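Local coordinates for extracellular matrix-binding protein EbhA (Staphylococcus aureus, PDB 2DGJ) that is a cell-wall-associated adhesin that probably binds extracellular matrix, here a rod-like fragment of FIVAR and GA repeats, at residues M3-K17 with Y33-Q47. Residues are numbered along the deposited sequence; the frame is centred on the assembly and turned at random.
Sequences MGQLQHGIDDENATK and YDQAVAAAKAILNKQ
Glu13 packs its carboxylate against the CG1 methyl of Val37 while held in a salt-bridge network: its extended chain, with CG anti to the backbone N (chi1 172°), fits between Tyr33, Asp34, Val37 and Lys41 and brings OE2 to 3.1 Å from Val37 CG1. Two lysines probably offset its charge. Lys41 NZ reaches Glu13 OE1 at 3.3 Å, a weak bond within a salt bridge, while Lys17 NZ joins Glu13 OE2 weakly and meets Asp34 OD1 from above the carboxylate plane at 2.5 Å, a short distance whose exact value is doubtful. Lys17 thus bridges both acids and probably eases their repulsion. Tyr33 runs its hydroxyl up under the break between helices 3-11 and 13-18, with OH 3.4 Å from Glu13 CA; a water in the ring plane links that OH to Gly9 O. Farther along, the contact turns apolar. Leu44 enters a hole formed by Met3, Leu6, Gln7 and Ile10, its CD1 3.5 Å from Leu6 CD2 and its CD2 3.6 Å from Ile10 CD1. Small Ala40 admits Leu6 CD1 at 3.6 Å. Helix 3-11 meets helix 33-46 at 133°, whereas 13-17 runs nearly antiparallel to it; Leu6 and Tyr33 also touch helix 55-70, which completes a knobs-into-holes three-helix bundle, as in the string described for Ebh.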
HETATM    1  N   MSE A   3     -14.070 -33.643 -23.528  1.00 35.98           N
HETATM    2  CA  MSE A   3     -13.450 -32.677 -24.431  1.00 35.91           C
HETATM    3  C   MSE A   3     -14.042 -31.281 -24.298  1.00 35.07           C
HETATM    4  O   MSE A   3     -13.315 -30.294 -24.299  1.00 35.01           O
HETATM    5  CB  MSE A   3     -13.585 -33.144 -25.879  1.00 37.25           C
HETATM    6  CG  MSE A   3     -12.505 -34.116 -26.317  1.00 38.91           C
HETATM    7 SE   MSE A   3     -10.805 -33.230 -26.602  1.00 41.87          SE
HETATM    8  CE  MSE A   3     -10.877 -33.001 -28.526  1.00 40.81           C
ATOM      9  N   GLY A   4     -15.364 -31.213 -24.182  1.00 34.14           N
ATOM     10  CA  GLY A   4     -16.041 -29.932 -24.051  1.00 32.93           C
ATOM     11  C   GLY A   4     -15.738 -29.222 -22.749  1.00 32.09           C
ATOM     12  O   GLY A   4     -15.553 -28.001 -22.726  1.00 31.93           O
ATOM     13  N   GLN A   5     -15.683 -29.983 -21.660  1.00 31.24           N
ATOM     14  CA  GLN A   5     -15.396 -29.422 -20.347  1.00 30.35           C
ATOM     15  C   GLN A   5     -14.037 -28.726 -20.332  1.00 29.73           C
ATOM     16  O   GLN A   5     -13.877 -27.676 -19.707  1.00 29.76           O
ATOM     17  CB  GLN A   5     -15.417 -30.519 -19.285  1.00 30.30           C
ATOM     18  CG  GLN A   5     -16.780 -31.175 -19.094  1.00 30.16           C
ATOM     19  CD  GLN A   5     -16.737 -32.316 -18.096  1.00 30.07           C
ATOM     20  OE1 GLN A   5     -16.286 -32.149 -16.963  1.00 30.05           O
ATOM     21  NE2 GLN A   5     -17.205 -33.485 -18.516  1.00 30.10           N
ATOM     22  N   LEU A   6     -13.064 -29.316 -21.024  1.00 28.88           N
ATOM     23  CA  LEU A   6     -11.720 -28.756 -21.101  1.00 27.92           C
ATOM     24  C   LEU A   6     -11.764 -27.437 -21.866  1.00 27.32           C
ATOM     25  O   LEU A   6     -11.125 -26.455 -21.473  1.00 27.18           O
ATOM     26  CB  LEU A   6     -10.778 -29.735 -21.805  1.00 27.84           C
ATOM     27  CG  LEU A   6      -9.309 -29.303 -21.860  1.00 27.73           C
ATOM     28  CD1 LEU A   6      -8.743 -29.178 -20.447  1.00 27.55           C
ATOM     29  CD2 LEU A   6      -8.521 -30.314 -22.666  1.00 27.59           C
ATOM     30  N   GLN A   7     -12.520 -27.419 -22.960  1.00 26.71           N
ATOM     31  CA  GLN A   7     -12.668 -26.219 -23.771  1.00 26.19           C
ATOM     32  C   GLN A   7     -13.300 -25.145 -22.895  1.00 25.84           C
ATOM     33  O   GLN A   7     -12.957 -23.964 -22.985  1.00 25.61           O
ATOM     34  CB  GLN A   7     -13.565 -26.497 -24.978  1.00 26.22           C
ATOM     35  CG  GLN A   7     -13.889 -25.266 -25.822  1.00 26.39           C
ATOM     36  CD  GLN A   7     -12.680 -24.713 -26.554  1.00 26.36           C
ATOM     37  OE1 GLN A   7     -12.102 -25.381 -27.410  1.00 26.38           O
ATOM     38  NE2 GLN A   7     -12.291 -23.489 -26.220  1.00 26.45           N
ATOM     39  N   HIS A   8     -14.226 -25.579 -22.041  1.00 25.52           N
ATOM     40  CA  HIS A   8     -14.917 -24.683 -21.125  1.00 25.26           C
ATOM     41  C   HIS A   8     -13.923 -24.029 -20.172  1.00 24.84           C
ATOM     42  O   HIS A   8     -13.982 -22.822 -19.941  1.00 24.77           O
ATOM     43  CB  HIS A   8     -15.983 -25.454 -20.341  1.00 25.67           C
ATOM     44  CG  HIS A   8     -16.596 -24.672 -19.217  1.00 26.16           C
ATOM     45  ND1 HIS A   8     -16.042 -24.618 -17.957  1.00 26.35           N
ATOM     46  CD2 HIS A   8     -17.702 -23.892 -19.180  1.00 26.32           C
ATOM     47  CE1 HIS A   8     -16.780 -23.839 -17.188  1.00 26.43           C
ATOM     48  NE2 HIS A   8     -17.793 -23.384 -17.902  1.00 26.48           N
ATOM     49  N   GLY A   9     -13.011 -24.834 -19.629  1.00 24.33           N
ATOM     50  CA  GLY A   9     -12.002 -24.323 -18.718  1.00 23.61           C
ATOM     51  C   GLY A   9     -11.165 -23.251 -19.397  1.00 23.13           C
ATOM     52  O   GLY A   9     -10.844 -22.229 -18.796  1.00 23.15           O
ATOM     53  N   ILE A  10     -10.814 -23.488 -20.657  1.00 22.68           N
ATOM     54  CA  ILE A  10     -10.025 -22.529 -21.422  1.00 22.17           C
ATOM     55  C   ILE A  10     -10.830 -21.258 -21.700  1.00 21.95           C
ATOM     56  O   ILE A  10     -10.314 -20.149 -21.594  1.00 21.97           O
ATOM     57  CB  ILE A  10      -9.569 -23.129 -22.775  1.00 21.97           C
ATOM     58  CG1 ILE A  10      -8.692 -24.360 -22.524  1.00 21.89           C
ATOM     59  CG2 ILE A  10      -8.800 -22.087 -23.581  1.00 21.63           C
ATOM     60  CD1 ILE A  10      -8.204 -25.057 -23.783  1.00 21.81           C
ATOM     61  N   ASP A  11     -12.099 -21.429 -22.056  1.00 21.62           N
ATOM     62  CA  ASP A  11     -12.961 -20.290 -22.355  1.00 21.36           C
ATOM     63  C   ASP A  11     -13.145 -19.388 -21.147  1.00 21.25           C
ATOM     64  O   ASP A  11     -13.207 -18.161 -21.271  1.00 21.31           O
ATOM     65  CB  ASP A  11     -14.344 -20.763 -22.819  1.00 21.33           C
ATOM     66  CG  ASP A  11     -14.303 -21.556 -24.109  1.00 21.18           C
ATOM     67  OD1 ASP A  11     -13.370 -21.355 -24.917  1.00 21.00           O
ATOM     68  OD2 ASP A  11     -15.225 -22.372 -24.324  1.00 21.25           O
ATOM     69  N   ASP A  12     -13.226 -20.006 -19.975  1.00 21.04           N
ATOM     70  CA  ASP A  12     -13.456 -19.274 -18.741  1.00 20.82           C
ATOM     71  C   ASP A  12     -12.235 -18.590 -18.145  1.00 20.68           C
ATOM     72  O   ASP A  12     -12.344 -17.931 -17.116  1.00 20.58           O
ATOM     73  CB  ASP A  12     -14.088 -20.216 -17.715  1.00 20.77           C
ATOM     74  CG  ASP A  12     -14.788 -19.472 -16.592  1.00 20.95           C
ATOM     75  OD1 ASP A  12     -15.350 -18.387 -16.853  1.00 21.11           O
ATOM     76  OD2 ASP A  12     -14.798 -19.983 -15.452  1.00 20.86           O
ATOM     77  N   GLU A  13     -11.083 -18.730 -18.793  1.00 20.61           N
ATOM     78  CA  GLU A  13      -9.861 -18.112 -18.290  1.00 20.61           C
ATOM     79  C   GLU A  13      -9.998 -16.611 -18.047  1.00 20.49           C
ATOM     80  O   GLU A  13      -9.936 -16.152 -16.900  1.00 20.51           O
ATOM     81  CB  GLU A  13      -8.690 -18.361 -19.248  1.00 20.82           C
ATOM     82  CG  GLU A  13      -7.435 -17.577 -18.879  1.00 21.11           C
ATOM     83  CD  GLU A  13      -6.203 -18.030 -19.637  1.00 21.47           C
ATOM     84  OE1 GLU A  13      -6.240 -18.048 -20.887  1.00 21.60           O
ATOM     85  OE2 GLU A  13      -5.194 -18.360 -18.979  1.00 21.76           O
ATOM     86  N   ASN A  14     -10.173 -15.848 -19.123  1.00 20.26           N
ATOM     87  CA  ASN A  14     -10.300 -14.400 -19.012  1.00 20.08           C
ATOM     88  C   ASN A  14     -11.300 -13.977 -17.946  1.00 19.84           C
ATOM     89  O   ASN A  14     -11.022 -13.079 -17.150  1.00 19.79           O
ATOM     90  CB  ASN A  14     -10.696 -13.794 -20.361  1.00 20.35           C
ATOM     91  CG  ASN A  14     -10.970 -12.298 -20.276  1.00 20.50           C
ATOM     92  OD1 ASN A  14     -12.029 -11.871 -19.813  1.00 20.48           O
ATOM     93  ND2 ASN A  14     -10.007 -11.494 -20.719  1.00 20.56           N
ATOM     94  N   ALA A  15     -12.456 -14.632 -17.927  1.00 19.60           N
ATOM     95  CA  ALA A  15     -13.494 -14.313 -16.954  1.00 19.40           C
ATOM     96  C   ALA A  15     -12.999 -14.591 -15.537  1.00 19.24           C
ATOM     97  O   ALA A  15     -13.133 -13.757 -14.641  1.00 19.25           O
ATOM     98  CB  ALA A  15     -14.763 -15.126 -17.244  1.00 19.23           C
ATOM     99  N   THR A  16     -12.413 -15.767 -15.343  1.00 19.11           N
ATOM    100  CA  THR A  16     -11.895 -16.153 -14.039  1.00 19.05           C
ATOM    101  C   THR A  16     -10.835 -15.166 -13.574  1.00 18.97           C
ATOM    102  O   THR A  16     -10.751 -14.845 -12.391  1.00 18.90           O
ATOM    103  CB  THR A  16     -11.275 -17.573 -14.076  1.00 18.93           C
ATOM    104  OG1 THR A  16     -12.285 -18.528 -14.428  1.00 18.98           O
ATOM    105  CG2 THR A  16     -10.696 -17.941 -12.714  1.00 18.88           C
ATOM    106  N   LYS A  17     -10.032 -14.682 -14.515  1.00 18.98           N
ATOM    107  CA  LYS A  17      -8.970 -13.740 -14.192  1.00 19.06           C
ATOM    108  C   LYS A  17      -9.469 -12.343 -13.864  1.00 19.05           C
ATOM    109  O   LYS A  17      -8.726 -11.536 -13.305  1.00 19.06           O
ATOM    110  CB  LYS A  17      -7.954 -13.663 -15.336  1.00 19.16           C
ATOM    111  CG  LYS A  17      -7.032 -14.870 -15.415  1.00 19.40           C
ATOM    112  CD  LYS A  17      -5.991 -14.699 -16.510  1.00 19.55           C
ATOM    113  CE  LYS A  17      -4.950 -15.808 -16.466  1.00 19.59           C
ATOM    114  NZ  LYS A  17      -3.912 -15.624 -17.519  1.00 19.58           N
ATOM    115  N   TYR A  33      -2.924 -21.894 -11.677  1.00 12.82           N
ATOM    116  CA  TYR A  33      -4.129 -21.878 -12.494  1.00 12.94           C
ATOM    117  C   TYR A  33      -3.754 -21.464 -13.906  1.00 13.17           C
ATOM    118  O   TYR A  33      -4.105 -22.132 -14.871  1.00 13.17           O
ATOM    119  CB  TYR A  33      -5.158 -20.890 -11.938  1.00 12.52           C
ATOM    120  CG  TYR A  33      -6.316 -20.645 -12.878  1.00 12.20           C
ATOM    121  CD1 TYR A  33      -7.229 -21.656 -13.171  1.00 12.07           C
ATOM    122  CD2 TYR A  33      -6.483 -19.409 -13.500  1.00 12.09           C
ATOM    123  CE1 TYR A  33      -8.275 -21.446 -14.060  1.00 12.02           C
ATOM    124  CE2 TYR A  33      -7.524 -19.185 -14.388  1.00 12.14           C
ATOM    125  CZ  TYR A  33      -8.413 -20.206 -14.663  1.00 12.05           C
ATOM    126  OH  TYR A  33      -9.438 -19.986 -15.543  1.00 12.13           O
ATOM    127  N   ASP A  34      -3.034 -20.354 -14.016  1.00 13.54           N
ATOM    128  CA  ASP A  34      -2.612 -19.842 -15.311  1.00 13.99           C
ATOM    129  C   ASP A  34      -1.832 -20.887 -16.109  1.00 13.85           C
ATOM    130  O   ASP A  34      -2.016 -21.027 -17.318  1.00 13.78           O
ATOM    131  CB  ASP A  34      -1.757 -18.590 -15.117  1.00 14.76           C
ATOM    132  CG  ASP A  34      -1.428 -17.902 -16.428  1.00 15.76           C
ATOM    133  OD1 ASP A  34      -2.370 -17.615 -17.197  1.00 16.47           O
ATOM    134  OD2 ASP A  34      -0.234 -17.643 -16.688  1.00 16.62           O
ATOM    135  N   GLN A  35      -0.967 -21.628 -15.427  1.00 13.75           N
ATOM    136  CA  GLN A  35      -0.169 -22.655 -16.086  1.00 13.69           C
ATOM    137  C   GLN A  35      -1.012 -23.856 -16.494  1.00 13.73           C
ATOM    138  O   GLN A  35      -0.673 -24.564 -17.441  1.00 13.70           O
ATOM    139  CB  GLN A  35       0.979 -23.105 -15.178  1.00 13.52           C
ATOM    140  CG  GLN A  35       2.037 -22.033 -14.964  1.00 13.34           C
ATOM    141  CD  GLN A  35       2.531 -21.459 -16.272  1.00 13.33           C
ATOM    142  OE1 GLN A  35       3.101 -22.168 -17.102  1.00 13.23           O
ATOM    143  NE2 GLN A  35       2.307 -20.163 -16.467  1.00 13.25           N
ATOM    144  N   ALA A  36      -2.109 -24.082 -15.777  1.00 13.78           N
ATOM    145  CA  ALA A  36      -2.997 -25.198 -16.082  1.00 14.01           C
ATOM    146  C   ALA A  36      -3.744 -24.884 -17.372  1.00 14.11           C
ATOM    147  O   ALA A  36      -3.897 -25.748 -18.242  1.00 14.08           O
ATOM    148  CB  ALA A  36      -3.985 -25.423 -14.936  1.00 13.97           C
ATOM    149  N   VAL A  37      -4.203 -23.640 -17.490  1.00 14.24           N
ATOM    150  CA  VAL A  37      -4.925 -23.203 -18.680  1.00 14.49           C
ATOM    151  C   VAL A  37      -4.025 -23.309 -19.906  1.00 14.83           C
ATOM    152  O   VAL A  37      -4.435 -23.823 -20.944  1.00 14.84           O
ATOM    153  CB  VAL A  37      -5.398 -21.745 -18.537  1.00 14.36           C
ATOM    154  CG1 VAL A  37      -6.067 -21.268 -19.812  1.00 14.10           C
ATOM    155  CG2 VAL A  37      -6.368 -21.644 -17.378  1.00 14.46           C
ATOM    156  N   ALA A  38      -2.798 -22.813 -19.782  1.00 15.20           N
ATOM    157  CA  ALA A  38      -1.841 -22.856 -20.880  1.00 15.61           C
ATOM    158  C   ALA A  38      -1.608 -24.303 -21.285  1.00 15.91           C
ATOM    159  O   ALA A  38      -1.557 -24.632 -22.473  1.00 16.01           O
ATOM    160  CB  ALA A  38      -0.531 -22.204 -20.459  1.00 15.44           C
ATOM    161  N   ALA A  39      -1.478 -25.169 -20.288  1.00 16.23           N
ATOM    162  CA  ALA A  39      -1.265 -26.585 -20.534  1.00 16.78           C
ATOM    163  C   ALA A  39      -2.471 -27.173 -21.277  1.00 17.21           C
ATOM    164  O   ALA A  39      -2.319 -27.941 -22.230  1.00 17.21           O
ATOM    165  CB  ALA A  39      -1.061 -27.306 -19.219  1.00 16.62           C
ATOM    166  N   ALA A  40      -3.667 -26.804 -20.824  1.00 17.78           N
ATOM    167  CA  ALA A  40      -4.909 -27.286 -21.420  1.00 18.28           C
ATOM    168  C   ALA A  40      -4.977 -26.932 -22.902  1.00 18.63           C
ATOM    169  O   ALA A  40      -5.264 -27.785 -23.737  1.00 18.78           O
ATOM    170  CB  ALA A  40      -6.116 -26.694 -20.682  1.00 18.24           C
ATOM    171  N   LYS A  41      -4.702 -25.672 -23.224  1.00 19.04           N
ATOM    172  CA  LYS A  41      -4.735 -25.226 -24.613  1.00 19.62           C
ATOM    173  C   LYS A  41      -3.859 -26.117 -25.478  1.00 20.03           C
ATOM    174  O   LYS A  41      -4.288 -26.612 -26.518  1.00 19.99           O
ATOM    175  CB  LYS A  41      -4.242 -23.776 -24.736  1.00 19.50           C
ATOM    176  CG  LYS A  41      -5.161 -22.730 -24.137  1.00 19.51           C
ATOM    177  CD  LYS A  41      -4.559 -21.338 -24.305  1.00 19.72           C
ATOM    178  CE  LYS A  41      -5.388 -20.266 -23.612  1.00 19.82           C
ATOM    179  NZ  LYS A  41      -4.690 -18.950 -23.647  1.00 20.09           N
ATOM    180  N   ALA A  42      -2.619 -26.308 -25.047  1.00 20.74           N
ATOM    181  CA  ALA A  42      -1.663 -27.124 -25.777  1.00 21.51           C
ATOM    182  C   ALA A  42      -2.178 -28.551 -25.953  1.00 22.12           C
ATOM    183  O   ALA A  42      -2.144 -29.103 -27.052  1.00 22.16           O
ATOM    184  CB  ALA A  42      -0.329 -27.133 -25.048  1.00 21.43           C
ATOM    185  N   ILE A  43      -2.657 -29.137 -24.861  1.00 22.86           N
ATOM    186  CA  ILE A  43      -3.180 -30.495 -24.892  1.00 23.71           C
ATOM    187  C   ILE A  43      -4.398 -30.590 -25.803  1.00 24.35           C
ATOM    188  O   ILE A  43      -4.525 -31.540 -26.577  1.00 24.51           O
ATOM    189  CB  ILE A  43      -3.567 -30.970 -23.477  1.00 23.75           C
ATOM    190  CG1 ILE A  43      -2.305 -31.153 -22.632  1.00 23.77           C
ATOM    191  CG2 ILE A  43      -4.363 -32.271 -23.560  1.00 23.87           C
ATOM    192  CD1 ILE A  43      -2.568 -31.511 -21.181  1.00 23.85           C
ATOM    193  N   LEU A  44      -5.290 -29.609 -25.719  1.00 25.06           N
ATOM    194  CA  LEU A  44      -6.489 -29.611 -26.546  1.00 25.76           C
ATOM    195  C   LEU A  44      -6.108 -29.499 -28.022  1.00 26.24           C
ATOM    196  O   LEU A  44      -6.751 -30.086 -28.886  1.00 26.31           O
ATOM    197  CB  LEU A  44      -7.401 -28.447 -26.162  1.00 25.79           C
ATOM    198  CG  LEU A  44      -8.848 -28.549 -26.648  1.00 25.83           C
ATOM    199  CD1 LEU A  44      -9.503 -29.745 -25.991  1.00 25.88           C
ATOM    200  CD2 LEU A  44      -9.608 -27.289 -26.297  1.00 25.92           C
ATOM    201  N   ASN A  45      -5.050 -28.740 -28.296  1.00 26.87           N
ATOM    202  CA  ASN A  45      -4.571 -28.547 -29.663  1.00 27.51           C
ATOM    203  C   ASN A  45      -4.095 -29.868 -30.270  1.00 27.92           C
ATOM    204  O   ASN A  45      -4.427 -30.193 -31.410  1.00 28.16           O
ATOM    205  CB  ASN A  45      -3.430 -27.518 -29.678  1.00 27.61           C
ATOM    206  CG  ASN A  45      -2.893 -27.270 -31.070  1.00 27.86           C
ATOM    207  OD1 ASN A  45      -3.658 -27.105 -32.023  1.00 28.01           O
ATOM    208  ND2 ASN A  45      -1.569 -27.232 -31.199  1.00 27.92           N
ATOM    209  N   LYS A  46      -3.320 -30.629 -29.501  1.00 28.23           N
ATOM    210  CA  LYS A  46      -2.799 -31.914 -29.956  1.00 28.50           C
ATOM    211  C   LYS A  46      -3.879 -32.809 -30.558  1.00 28.63           C
ATOM    212  O   LYS A  46      -3.646 -33.479 -31.562  1.00 28.75           O
ATOM    213  CB  LYS A  46      -2.114 -32.637 -28.795  1.00 28.48           C
ATOM    214  CG  LYS A  46      -0.679 -32.212 -28.568  1.00 28.51           C
ATOM    215  CD  LYS A  46      -0.238 -32.480 -27.132  1.00 28.64           C
ATOM    216  CE  LYS A  46      -0.496 -33.917 -26.695  1.00 28.63           C
ATOM    217  NZ  LYS A  46      -0.136 -34.123 -25.255  1.00 28.75           N
ATOM    218  N   GLN A  47      -5.054 -32.827 -29.937  1.00 28.83           N
ATOM    219  CA  GLN A  47      -6.156 -33.642 -30.435  1.00 29.02           C
ATOM    220  C   GLN A  47      -6.819 -33.013 -31.655  1.00 29.06           C
ATOM    221  O   GLN A  47      -7.208 -31.847 -31.636  1.00 29.13           O
ATOM    222  CB  GLN A  47      -7.205 -33.867 -29.339  1.00 29.18           C
ATOM    223  CG  GLN A  47      -6.933 -35.077 -28.456  1.00 29.53           C
ATOM    224  CD  GLN A  47      -6.031 -34.763 -27.279  1.00 29.78           C
ATOM    225  OE1 GLN A  47      -5.170 -33.890 -27.355  1.00 30.04           O
ATOM    226  NE2 GLN A  47      -6.216 -35.492 -26.185  1.00 29.85           N
TER
HETATM  227  O   HOH W   1     -11.296 -21.652 -16.047  1.00 20.23           O